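Local atomic coordinates of peptidase M16 inactive domain family protein (Pseudomonas fluorescens, PDB entry 3GWB), a protein that is related to M16 peptidases, is named for that family's inactive domain, and is only tentatively assigned hydrolase activity and metal binding. Residues R158-H163 / A255-D260; L227-Q232 / P305-G310; K237-H242 / K412-S417. All blocks are in the same frame, centred on the assembly; numbering follows the deposited sequence.

Contact 1: R158-H163 / A255-D260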
ATOM      1  N   ARG A 158      -9.380   9.843  24.696  1.00 18.40           N
ATOM      2  CA  ARG A 158     -10.281   9.543  25.806  1.00 18.89           C
ATOM      3  C   ARG A 158      -9.845   8.294  26.563  1.00 18.28           C
ATOM      4  O   ARG A 158      -9.982   8.207  27.782  1.00 18.97           O
ATOM      5  CB  ARG A 158     -11.709   9.352  25.279  1.00 18.23           C
ATOM      6  CG  ARG A 158     -12.404  10.645  24.861  1.00 22.68           C
ATOM      7  CD  ARG A 158     -13.595  10.366  23.960  1.00 25.99           C
ATOM      8  NE  ARG A 158     -14.301  11.589  23.588  1.00 28.56           N
ATOM      9  CZ  ARG A 158     -15.251  12.154  24.324  1.00 27.53           C
ATOM     10  NH1 ARG A 158     -15.615  11.600  25.472  1.00 28.08           N
ATOM     11  NH2 ARG A 158     -15.828  13.279  23.921  1.00 26.77           N
ATOM     12  N   LEU A 159      -9.298   7.335  25.827  1.00 17.54           N
ATOM     13  CA  LEU A 159      -8.851   6.068  26.392  1.00 15.17           C
ATOM     14  C   LEU A 159      -7.579   6.170  27.237  1.00 16.23           C
ATOM     15  O   LEU A 159      -7.502   5.597  28.326  1.00 14.86           O
ATOM     16  CB  LEU A 159      -8.610   5.071  25.255  1.00 15.96           C
ATOM     17  CG  LEU A 159      -9.215   3.667  25.306  1.00 16.87           C
ATOM     18  CD1 LEU A 159     -10.726   3.761  25.308  1.00 16.38           C
ATOM     19  CD2 LEU A 159      -8.743   2.865  24.092  1.00 16.71           C
ATOM     20  N   TYR A 160      -6.586   6.899  26.733  1.00 15.24           N
ATOM     21  CA  TYR A 160      -5.297   7.026  27.418  1.00 15.20           C
ATOM     22  C   TYR A 160      -4.954   8.353  28.109  1.00 15.61           C
ATOM     23  O   TYR A 160      -3.949   8.437  28.813  1.00 17.70           O
ATOM     24  CB  TYR A 160      -4.187   6.681  26.427  1.00 14.91           C
ATOM     25  CG  TYR A 160      -4.149   5.221  26.050  1.00 14.43           C
ATOM     26  CD1 TYR A 160      -3.547   4.289  26.888  1.00 15.20           C
ATOM     27  CD2 TYR A 160      -4.720   4.768  24.861  1.00 13.35           C
ATOM     28  CE1 TYR A 160      -3.504   2.937  26.560  1.00 15.24           C
ATOM     29  CE2 TYR A 160      -4.683   3.404  24.520  1.00 14.47           C
ATOM     30  CZ  TYR A 160      -4.071   2.500  25.381  1.00 14.21           C
ATOM     31  OH  TYR A 160      -4.020   1.158  25.072  1.00 16.25           O
ATOM     32  N   GLY A 161      -5.760   9.388  27.908  1.00 17.16           N
ATOM     33  CA  GLY A 161      -5.473  10.663  28.552  1.00 19.51           C
ATOM     34  C   GLY A 161      -4.065  11.200  28.312  1.00 20.11           C
ATOM     35  O   GLY A 161      -3.708  11.529  27.179  1.00 19.54           O
ATOM     36  N   THR A 162      -3.259  11.294  29.369  1.00 19.44           N
ATOM     37  CA  THR A 162      -1.898  11.813  29.240  1.00 21.00           C
ATOM     38  C   THR A 162      -0.853  10.724  29.025  1.00 22.19           C
ATOM     39  O   THR A 162       0.349  11.002  28.952  1.00 24.08           O
ATOM     40  CB  THR A 162      -1.484  12.641  30.479  1.00 21.40           C
ATOM     41  OG1 THR A 162      -1.752  11.891  31.671  1.00 23.50           O
ATOM     42  CG2 THR A 162      -2.249  13.948  30.524  1.00 21.16           C
ATOM     43  N   HIS A 163      -1.316   9.485  28.930  1.00 20.94           N
ATOM     44  CA  HIS A 163      -0.429   8.352  28.721  1.00 18.92           C
ATOM     45  C   HIS A 163       0.242   8.471  27.348  1.00 18.04           C
ATOM     46  O   HIS A 163      -0.375   8.933  26.390  1.00 21.36           O
ATOM     47  CB  HIS A 163      -1.230   7.055  28.793  1.00 17.44           C
ATOM     48  CG  HIS A 163      -0.392   5.827  28.673  1.00 15.34           C
ATOM     49  ND1 HIS A 163       0.221   5.238  29.756  1.00 16.49           N
ATOM     50  CD2 HIS A 163      -0.035   5.097  27.592  1.00 13.97           C
ATOM     51  CE1 HIS A 163       0.918   4.193  29.348  1.00 16.54           C
ATOM     52  NE2 HIS A 163       0.780   4.084  28.038  1.00 17.71           N
ATOM     53  N   ALA A 255     -14.483   1.197  22.403  1.00 15.88           N
ATOM     54  CA  ALA A 255     -13.232   0.685  22.924  1.00 17.70           C
ATOM     55  C   ALA A 255     -13.089   0.840  24.425  1.00 18.77           C
ATOM     56  O   ALA A 255     -13.846   1.560  25.072  1.00 20.14           O
ATOM     57  CB  ALA A 255     -12.060   1.388  22.227  1.00 17.41           C
ATOM     58  N   GLN A 256     -12.094   0.137  24.954  1.00 18.73           N
ATOM     59  CA  GLN A 256     -11.742   0.163  26.361  1.00 18.60           C
ATOM     60  C   GLN A 256     -10.370  -0.468  26.415  1.00 18.66           C
ATOM     61  O   GLN A 256      -9.899  -1.006  25.409  1.00 17.75           O
ATOM     62  CB  GLN A 256     -12.738  -0.633  27.206  1.00 17.81           C
ATOM     63  CG  GLN A 256     -12.999  -2.057  26.758  1.00 15.08           C
ATOM     64  CD  GLN A 256     -14.014  -2.748  27.661  1.00 15.32           C
ATOM     65  OE1 GLN A 256     -13.671  -3.246  28.741  1.00 16.08           O
ATOM     66  NE2 GLN A 256     -15.271  -2.755  27.235  1.00 14.30           N
ATOM     67  N   LEU A 257      -9.715  -0.392  27.566  1.00 18.82           N
ATOM     68  CA  LEU A 257      -8.387  -0.962  27.693  1.00 20.43           C
ATOM     69  C   LEU A 257      -8.422  -2.473  27.553  1.00 21.55           C
ATOM     70  O   LEU A 257      -9.241  -3.145  28.178  1.00 21.92           O
ATOM     71  CB  LEU A 257      -7.770  -0.583  29.040  1.00 18.52           C
ATOM     72  CG  LEU A 257      -7.464   0.901  29.241  1.00 19.53           C
ATOM     73  CD1 LEU A 257      -6.805   1.109  30.604  1.00 19.13           C
ATOM     74  CD2 LEU A 257      -6.541   1.382  28.130  1.00 17.13           C
ATOM     75  N   GLY A 258      -7.534  -2.999  26.718  1.00 21.97           N
ATOM     76  CA  GLY A 258      -7.468  -4.431  26.510  1.00 22.18           C
ATOM     77  C   GLY A 258      -6.366  -5.015  27.366  1.00 22.29           C
ATOM     78  O   GLY A 258      -6.164  -4.593  28.504  1.00 23.57           O
ATOM     79  N   ILE A 259      -5.638  -5.980  26.818  1.00 20.32           N
ATOM     80  CA  ILE A 259      -4.553  -6.612  27.556  1.00 20.89           C
ATOM     81  C   ILE A 259      -3.198  -6.163  27.026  1.00 20.65           C
ATOM     82  O   ILE A 259      -3.113  -5.534  25.971  1.00 18.43           O
ATOM     83  CB  ILE A 259      -4.615  -8.147  27.422  1.00 21.09           C
ATOM     84  CG1 ILE A 259      -4.581  -8.529  25.938  1.00 21.41           C
ATOM     85  CG2 ILE A 259      -5.875  -8.682  28.088  1.00 20.62           C
ATOM     86  CD1 ILE A 259      -4.206  -9.974  25.683  1.00 25.25           C
ATOM     87  N   ASP A 260      -2.143  -6.468  27.775  1.00 21.33           N
ATOM     88  CA  ASP A 260      -0.796  -6.155  27.324  1.00 23.63           C
ATOM     89  C   ASP A 260      -0.347  -7.445  26.636  1.00 24.08           C
ATOM     90  O   ASP A 260      -0.889  -8.517  26.910  1.00 21.30           O
ATOM     91  CB  ASP A 260       0.132  -5.781  28.490  1.00 27.86           C
ATOM     92  CG  ASP A 260       0.066  -6.761  29.637  1.00 32.19           C
ATOM     93  OD1 ASP A 260       0.088  -7.983  29.384  1.00 35.59           O
ATOM     94  OD2 ASP A 260       0.004  -6.303  30.798  1.00 35.23           O
TER

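Contact 2: L227-Q232 / P305-G310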
ATOM      1  N   LEU A 227      15.861   1.485  26.988  1.00 12.77           N
ATOM      2  CA  LEU A 227      15.092   2.548  27.614  1.00 15.48           C
ATOM      3  C   LEU A 227      14.145   1.897  28.609  1.00 17.21           C
ATOM      4  O   LEU A 227      13.826   0.716  28.481  1.00 16.87           O
ATOM      5  CB  LEU A 227      14.305   3.329  26.558  1.00 12.81           C
ATOM      6  CG  LEU A 227      15.171   4.052  25.520  1.00 10.64           C
ATOM      7  CD1 LEU A 227      14.277   4.813  24.557  1.00 10.82           C
ATOM      8  CD2 LEU A 227      16.147   4.994  26.220  1.00 12.47           C
ATOM      9  N   ALA A 228      13.703   2.660  29.604  1.00 19.11           N
ATOM     10  CA  ALA A 228      12.792   2.131  30.611  1.00 22.54           C
ATOM     11  C   ALA A 228      11.426   1.853  29.999  1.00 23.64           C
ATOM     12  O   ALA A 228      10.997   2.534  29.069  1.00 24.65           O
ATOM     13  CB  ALA A 228      12.659   3.114  31.763  1.00 23.54           C
ATOM     14  N   LYS A 229      10.744   0.846  30.529  1.00 25.11           N
ATOM     15  CA  LYS A 229       9.427   0.489  30.025  1.00 26.96           C
ATOM     16  C   LYS A 229       8.389   1.519  30.443  1.00 26.67           C
ATOM     17  O   LYS A 229       8.514   2.149  31.496  1.00 25.64           O
ATOM     18  CB  LYS A 229       9.033  -0.895  30.533  1.00 29.13           C
ATOM     19  CG  LYS A 229       9.916  -2.006  29.989  1.00 32.39           C
ATOM     20  CD  LYS A 229       9.493  -3.363  30.517  1.00 35.37           C
ATOM     21  CE  LYS A 229      10.336  -4.467  29.907  1.00 35.55           C
ATOM     22  NZ  LYS A 229       9.898  -5.799  30.395  1.00 38.71           N
ATOM     23  N   ILE A 230       7.372   1.687  29.604  1.00 27.92           N
ATOM     24  CA  ILE A 230       6.301   2.642  29.863  1.00 27.07           C
ATOM     25  C   ILE A 230       5.364   2.094  30.936  1.00 26.92           C
ATOM     26  O   ILE A 230       5.129   0.885  31.018  1.00 24.65           O
ATOM     27  CB  ILE A 230       5.513   2.951  28.557  1.00 29.67           C
ATOM     28  CG1 ILE A 230       6.300   3.948  27.696  1.00 29.49           C
ATOM     29  CG2 ILE A 230       4.150   3.551  28.876  1.00 29.24           C
ATOM     30  CD1 ILE A 230       7.662   3.471  27.258  1.00 28.94           C
ATOM     31  N   GLU A 231       4.845   2.988  31.768  1.00 26.84           N
ATOM     32  CA  GLU A 231       3.948   2.589  32.843  1.00 27.46           C
ATOM     33  C   GLU A 231       2.570   2.232  32.309  1.00 25.55           C
ATOM     34  O   GLU A 231       2.258   2.501  31.152  1.00 24.32           O
ATOM     35  CB  GLU A 231       3.840   3.713  33.875  1.00 30.35           C
ATOM     36  CG  GLU A 231       5.191   4.158  34.415  1.00 36.09           C
ATOM     37  CD  GLU A 231       5.087   4.935  35.712  1.00 39.58           C
ATOM     38  OE1 GLU A 231       4.360   5.956  35.742  1.00 41.96           O
ATOM     39  OE2 GLU A 231       5.739   4.523  36.699  1.00 39.02           O
ATOM     40  N   GLN A 232       1.755   1.611  33.153  1.00 24.32           N
ATOM     41  CA  GLN A 232       0.403   1.213  32.771  1.00 22.53           C
ATOM     42  C   GLN A 232      -0.553   2.396  32.836  1.00 21.70           C
ATOM     43  O   GLN A 232      -0.458   3.227  33.733  1.00 20.33           O
ATOM     44  CB  GLN A 232      -0.099   0.105  33.699  1.00 23.91           C
ATOM     45  CG  GLN A 232       0.577  -1.233  33.481  1.00 25.54           C
ATOM     46  CD  GLN A 232       0.095  -1.925  32.219  1.00 26.95           C
ATOM     47  OE1 GLN A 232      -0.120  -1.285  31.188  1.00 28.36           O
ATOM     48  NE2 GLN A 232      -0.066  -3.240  32.291  1.00 26.28           N
ATOM     49  N   PRO A 305      -2.502  -5.630  21.758  1.00 23.47           N
ATOM     50  CA  PRO A 305      -1.641  -5.771  22.937  1.00 22.42           C
ATOM     51  C   PRO A 305      -0.287  -5.102  22.734  1.00 22.62           C
ATOM     52  O   PRO A 305       0.377  -5.322  21.721  1.00 24.98           O
ATOM     53  CB  PRO A 305      -1.510  -7.284  23.092  1.00 22.96           C
ATOM     54  CG  PRO A 305      -2.788  -7.803  22.505  1.00 24.82           C
ATOM     55  CD  PRO A 305      -2.926  -6.953  21.268  1.00 23.16           C
HETATM   56  N   MSE A 306       0.121  -4.291  23.703  1.00 21.24           N
HETATM   57  CA  MSE A 306       1.394  -3.598  23.623  1.00 20.41           C
HETATM   58  C   MSE A 306       2.144  -3.796  24.929  1.00 21.15           C
HETATM   59  O   MSE A 306       1.701  -4.563  25.785  1.00 18.62           O
HETATM   60  CB  MSE A 306       1.162  -2.113  23.360  1.00 20.58           C
HETATM   61  CG  MSE A 306       0.414  -1.837  22.065  1.00 22.91           C
HETATM   62 SE   MSE A 306       0.315  -0.074  21.680  1.00 25.88          SE
HETATM   63  CE  MSE A 306      -1.219   0.336  22.415  1.00 23.41           C
ATOM     64  N   GLN A 307       3.280  -3.115  25.080  1.00 20.04           N
ATOM     65  CA  GLN A 307       4.082  -3.238  26.293  1.00 21.32           C
ATOM     66  C   GLN A 307       3.169  -2.965  27.475  1.00 20.14           C
ATOM     67  O   GLN A 307       3.163  -3.710  28.449  1.00 18.73           O
ATOM     68  CB  GLN A 307       5.238  -2.238  26.272  1.00 23.47           C
ATOM     69  CG  GLN A 307       6.313  -2.501  27.313  1.00 27.54           C
ATOM     70  CD  GLN A 307       7.494  -1.550  27.168  1.00 31.39           C
ATOM     71  OE1 GLN A 307       7.382  -0.354  27.448  1.00 29.91           O
ATOM     72  NE2 GLN A 307       8.630  -2.079  26.713  1.00 30.18           N
ATOM     73  N   ALA A 308       2.405  -1.885  27.384  1.00 20.10           N
ATOM     74  CA  ALA A 308       1.449  -1.544  28.426  1.00 21.45           C
ATOM     75  C   ALA A 308       0.107  -1.993  27.861  1.00 21.83           C
ATOM     76  O   ALA A 308       0.039  -2.443  26.716  1.00 20.11           O
ATOM     77  CB  ALA A 308       1.448  -0.043  28.679  1.00 21.02           C
ATOM     78  N   ARG A 309      -0.959  -1.878  28.645  1.00 22.38           N
ATOM     79  CA  ARG A 309      -2.268  -2.297  28.168  1.00 22.00           C
ATOM     80  C   ARG A 309      -2.661  -1.621  26.862  1.00 22.19           C
ATOM     81  O   ARG A 309      -2.801  -0.392  26.788  1.00 21.98           O
ATOM     82  CB  ARG A 309      -3.340  -2.032  29.221  1.00 22.47           C
ATOM     83  CG  ARG A 309      -3.270  -2.973  30.408  1.00 26.00           C
ATOM     84  CD  ARG A 309      -4.355  -2.648  31.414  1.00 26.58           C
ATOM     85  NE  ARG A 309      -5.681  -3.075  30.977  1.00 27.02           N
ATOM     86  CZ  ARG A 309      -6.809  -2.696  31.568  1.00 27.93           C
ATOM     87  NH1 ARG A 309      -6.762  -1.879  32.611  1.00 28.95           N
ATOM     88  NH2 ARG A 309      -7.981  -3.141  31.135  1.00 29.27           N
ATOM     89  N   GLY A 310      -2.823  -2.439  25.828  1.00 20.10           N
ATOM     90  CA  GLY A 310      -3.214  -1.928  24.532  1.00 18.56           C
ATOM     91  C   GLY A 310      -4.724  -1.843  24.509  1.00 17.96           C
ATOM     92  O   GLY A 310      -5.380  -2.335  25.421  1.00 19.50           O
TER

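Contact 3: K237-H242 / K412-S417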
ATOM      1  N   LYS A 237     -12.865   6.468  32.377  1.00 26.00           N
ATOM      2  CA  LYS A 237     -14.286   6.374  32.701  1.00 26.43           C
ATOM      3  C   LYS A 237     -15.067   6.221  31.396  1.00 26.49           C
ATOM      4  O   LYS A 237     -14.661   6.745  30.358  1.00 25.88           O
ATOM      5  CB  LYS A 237     -14.754   7.632  33.439  1.00 28.07           C
ATOM      6  CG  LYS A 237     -14.479   8.926  32.686  1.00 31.08           C
ATOM      7  CD  LYS A 237     -15.129  10.131  33.357  1.00 33.98           C
ATOM      8  CE  LYS A 237     -14.746  11.423  32.647  1.00 33.73           C
ATOM      9  NZ  LYS A 237     -15.066  11.378  31.185  1.00 36.44           N
ATOM     10  N   ALA A 238     -16.178   5.493  31.443  1.00 24.94           N
ATOM     11  CA  ALA A 238     -16.995   5.298  30.252  1.00 24.78           C
ATOM     12  C   ALA A 238     -17.528   6.647  29.783  1.00 24.91           C
ATOM     13  O   ALA A 238     -17.911   7.488  30.595  1.00 22.69           O
ATOM     14  CB  ALA A 238     -18.155   4.351  30.556  1.00 23.15           C
ATOM     15  N   SER A 239     -17.543   6.858  28.473  1.00 24.88           N
ATOM     16  CA  SER A 239     -18.047   8.112  27.932  1.00 25.85           C
ATOM     17  C   SER A 239     -18.411   7.966  26.464  1.00 26.03           C
ATOM     18  O   SER A 239     -17.963   7.034  25.795  1.00 26.62           O
ATOM     19  CB  SER A 239     -17.007   9.228  28.099  1.00 25.19           C
ATOM     20  OG  SER A 239     -15.842   8.982  27.328  1.00 26.89           O
ATOM     21  N   ILE A 240     -19.232   8.886  25.975  1.00 24.94           N
ATOM     22  CA  ILE A 240     -19.649   8.877  24.581  1.00 24.93           C
ATOM     23  C   ILE A 240     -19.385  10.246  23.976  1.00 24.86           C
ATOM     24  O   ILE A 240     -19.753  11.275  24.550  1.00 25.07           O
ATOM     25  CB  ILE A 240     -21.150   8.543  24.439  1.00 26.46           C
ATOM     26  CG1 ILE A 240     -21.407   7.115  24.923  1.00 28.00           C
ATOM     27  CG2 ILE A 240     -21.587   8.684  22.986  1.00 25.65           C
ATOM     28  CD1 ILE A 240     -22.841   6.656  24.760  1.00 29.54           C
ATOM     29  N   GLY A 241     -18.735  10.251  22.820  1.00 24.07           N
ATOM     30  CA  GLY A 241     -18.423  11.496  22.149  1.00 24.29           C
ATOM     31  C   GLY A 241     -18.850  11.453  20.698  1.00 26.11           C
ATOM     32  O   GLY A 241     -18.891  10.386  20.080  1.00 23.71           O
ATOM     33  N   HIS A 242     -19.175  12.619  20.150  1.00 26.73           N
ATOM     34  CA  HIS A 242     -19.598  12.702  18.763  1.00 27.96           C
ATOM     35  C   HIS A 242     -18.866  13.820  18.051  1.00 27.96           C
ATOM     36  O   HIS A 242     -18.748  14.924  18.574  1.00 29.10           O
ATOM     37  CB  HIS A 242     -21.106  12.957  18.672  1.00 27.63           C
ATOM     38  CG  HIS A 242     -21.607  13.102  17.267  1.00 27.87           C
ATOM     39  ND1 HIS A 242     -21.699  12.036  16.397  1.00 27.89           N
ATOM     40  CD2 HIS A 242     -22.017  14.191  16.577  1.00 27.16           C
ATOM     41  CE1 HIS A 242     -22.146  12.465  15.227  1.00 28.07           C
ATOM     42  NE2 HIS A 242     -22.346  13.768  15.311  1.00 27.56           N
ATOM     43  N   LYS A 412     -17.509  -0.335  30.768  1.00 24.15           N
ATOM     44  CA  LYS A 412     -16.278   0.435  30.615  1.00 22.13           C
ATOM     45  C   LYS A 412     -16.018   0.981  29.217  1.00 21.87           C
ATOM     46  O   LYS A 412     -15.018   1.669  28.998  1.00 20.29           O
ATOM     47  CB  LYS A 412     -15.076  -0.413  31.041  1.00 22.40           C
ATOM     48  CG  LYS A 412     -15.071  -0.838  32.500  1.00 21.40           C
ATOM     49  CD  LYS A 412     -13.771  -1.549  32.823  1.00 25.38           C
ATOM     50  CE  LYS A 412     -13.617  -1.856  34.313  1.00 26.72           C
ATOM     51  NZ  LYS A 412     -14.631  -2.827  34.798  1.00 30.53           N
HETATM   52  N   MSE A 413     -16.910   0.686  28.279  1.00 20.94           N
HETATM   53  CA  MSE A 413     -16.732   1.140  26.904  1.00 20.36           C
HETATM   54  C   MSE A 413     -16.757   2.646  26.705  1.00 19.67           C
HETATM   55  O   MSE A 413     -17.585   3.362  27.279  1.00 17.70           O
HETATM   56  CB  MSE A 413     -17.774   0.493  25.983  1.00 18.23           C
HETATM   57  CG  MSE A 413     -17.407  -0.913  25.519  1.00 21.92           C
HETATM   58 SE   MSE A 413     -16.060  -0.962  24.301  1.00 15.86          SE
HETATM   59  CE  MSE A 413     -16.607  -2.323  23.266  1.00 22.78           C
ATOM     60  N   VAL A 414     -15.811   3.107  25.896  1.00 20.11           N
ATOM     61  CA  VAL A 414     -15.685   4.509  25.532  1.00 20.09           C
ATOM     62  C   VAL A 414     -16.122   4.515  24.078  1.00 20.47           C
ATOM     63  O   VAL A 414     -15.570   3.782  23.251  1.00 21.04           O
ATOM     64  CB  VAL A 414     -14.227   4.987  25.625  1.00 21.00           C
ATOM     65  CG1 VAL A 414     -14.122   6.436  25.167  1.00 21.88           C
ATOM     66  CG2 VAL A 414     -13.729   4.839  27.049  1.00 22.55           C
ATOM     67  N   ILE A 415     -17.121   5.326  23.763  1.00 18.74           N
ATOM     68  CA  ILE A 415     -17.631   5.366  22.408  1.00 18.90           C
ATOM     69  C   ILE A 415     -17.443   6.711  21.722  1.00 19.92           C
ATOM     70  O   ILE A 415     -17.662   7.766  22.312  1.00 18.59           O
ATOM     71  CB  ILE A 415     -19.110   4.994  22.407  1.00 19.26           C
ATOM     72  CG1 ILE A 415     -19.287   3.658  23.132  1.00 18.05           C
ATOM     73  CG2 ILE A 415     -19.633   4.912  20.982  1.00 20.76           C
ATOM     74  CD1 ILE A 415     -20.721   3.326  23.447  1.00 18.21           C
ATOM     75  N   VAL A 416     -17.027   6.657  20.464  1.00 20.36           N
ATOM     76  CA  VAL A 416     -16.815   7.861  19.685  1.00 20.86           C
ATOM     77  C   VAL A 416     -17.326   7.649  18.272  1.00 21.58           C
ATOM     78  O   VAL A 416     -16.906   6.719  17.580  1.00 23.91           O
ATOM     79  CB  VAL A 416     -15.319   8.235  19.622  1.00 21.66           C
ATOM     80  CG1 VAL A 416     -15.132   9.483  18.773  1.00 21.02           C
ATOM     81  CG2 VAL A 416     -14.780   8.457  21.026  1.00 20.72           C
ATOM     82  N   SER A 417     -18.242   8.512  17.853  1.00 20.01           N
ATOM     83  CA  SER A 417     -18.805   8.441  16.516  1.00 19.31           C
ATOM     84  C   SER A 417     -18.502   9.731  15.764  1.00 19.10           C
ATOM     85  O   SER A 417     -18.377  10.796  16.365  1.00 20.53           O
ATOM     86  CB  SER A 417     -20.318   8.235  16.586  1.00 18.58           C
ATOM     87  OG  SER A 417     -20.931   9.280  17.317  1.00 18.66           O
TER

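Contact 1: R158-H163 / A255-D260
Leu159, near the end of a helix, leans its side chain on the backbone of Ala255 and Gln256. CB starts toward the strand, but neither it nor CG comes within 4.2 Å of a strand atom; the two methyls do the touching. CD1 rests on the peptide between the two residues, 3.8 Å from Ala255 O and 3.9 Å from Gln256 CA. Both methyls also reach the methyl of Ala255, with 4.1 Å from Ala255 CB to Leu159 CD1 and the same to Leu159 CD2. The first torsion (chi1 -130°) sits close to an eclipsed position, so the exact setting of this fork deserves some caution.

Tyr160 makes the second touch. Leu257 CD2 approaches its ring obliquely, 3.8 Å from Tyr160 CE1 and almost as near to CZ and OH. The phenol oxygen is held elsewhere, in a hydrogen bond to Arg309 O, which pins the far end of the ring while the methyl packs beside it. No hydrogen bond crosses between 158-163 and 255-260; the touch is van der Waals packing among buried residues. Just beyond Tyr160 the helix stops: Gly161 has positive phi, and a type II' turn is closed by the 2.8 Å bond from His163 N to Tyr160 O.

The C-terminal end of helix 147-160 therefore lies against strand 249-257, with Leu159 also reaching Val414 of strand 414-419 and both Leu159 and Tyr160 touching Pro311 of strand 311-319.

Contact 2: L227-Q232 / P305-G310
Gln307 and Gln232 reach across in opposite directions, and their torsions explain how. In Gln307, CG stands trans to the main-chain nitrogen (chi1 -166°) and the rest runs out straight, delivering the amide to Lys229 and Ile230. Gln232 instead folds at its second torsion (chi2 -75°), which curls its amide back over Ala308 and Arg309.

Gln307 OE1 accepts the N-H of Ile230 at 3.0 Å, the donor standing 33° off the carbonyl plane. Gln307 NE2 packs on the aliphatic stem of Lys229, 3.5 Å from CG, and the two side chains cross at about a right angle. Ile230 adds its CD1, 3.8 Å from Gln307 OE1.

The reverse bond is shorter. Arg309 N sits 2.7 Å from Gln232 OE1, in the carbonyl plane and on a lone pair. Ala308 CB packs against the same oxygen and on Glu231 O. Arg309 meanwhile sends its guanidinium away, to Gly258 O and a salt bridge with Glu235.

Residues 227-232 belong to the loop between helix 207-220 and strand 239-244, the connection from one alpha/beta half to the other; 305-310 lie in the loop joining strands 299-303 and 311-319. Each bond pairs a glutamine side-chain carbonyl with a main-chain N-H of the opposing loop, which ties two irregular segments together without any strand pairing.

Contact 3: K237-H242 / K412-S417
Ile240 and Ile415 lie side by side and point the same way, their branches running along one face of the sheet. Ile240 CG1 comes to 4.0 Å from Ile415 CB, and the two CD1 methyls, of Ile240 and of Ile415, end 4.2 Å apart. Farther along this face His242 meets Ser417. The imidazole swings out trans to its own main-chain nitrogen (chi1 178°), which turns the ring's edge to the serine. Ser417 OG lies in the ring plane, 3.0 Å from His242 ND1, in a nearly straight hydrogen bond (172°) for which either atom could be the donor. NE2 is bonded to Glu244 OE1, so both ring nitrogens are engaged, which probably fixes the ring's rotation.

Under these side chains the backbones run in parallel, the short axes 9° apart. Ile415 bonds through its N to Ser239 O (2.8 Å) and through its O to Gly241 N, the two residues that flank Ile240; this is the alternation of a parallel pair, and Ser417 N carries it on to Gly241 O. CA-H...O contacts fill in between. The pair forms one side of the five-stranded mixed sheet of the second alpha/beta half: 239-244 is outermost, and 414-419, which arrives from the end of the chain, is inserted between it and strand 249-257.

On the reverse face the partners differ in kind. Ser239 OG stands 3.8 Å from Val414 CG1 and has a weak hydrogen bond with Arg158 NH1 of helix 147-160, while Gly241 puts no side chain beside Val416. Both valines turn to that helix, Val414 on Leu155 and Val416 on Leu155 and Arg158; Ile415, across the sheet, packs instead on Leu327 and Gln331 of helix 323-340.

In the fold
The six segments interleave along the chain: 158-163, 227-232, 237-242, 255-260, 305-310, then 412-417, so each contact's span crosses the others. Contact 1 sits in the middle, its centre about 11 Å from that of contact 2 and about 12 Å from that of contact 3; contacts 2 and 3 lie about 23 Å apart between centres and do not touch. Contacts 1 and 3 share the five-stranded sheet, where Ala255 O and Val414 N join neighbouring strands 249-257 and 414-419. Contact 2 adjoins contact 1 where Gly258 meets Gly310. Contact 2 ties the connection from the six-stranded half to the 304-310 loop, contact 1 lays a helix end on the five-stranded sheet, and contact 3 is that sheet's edge pair.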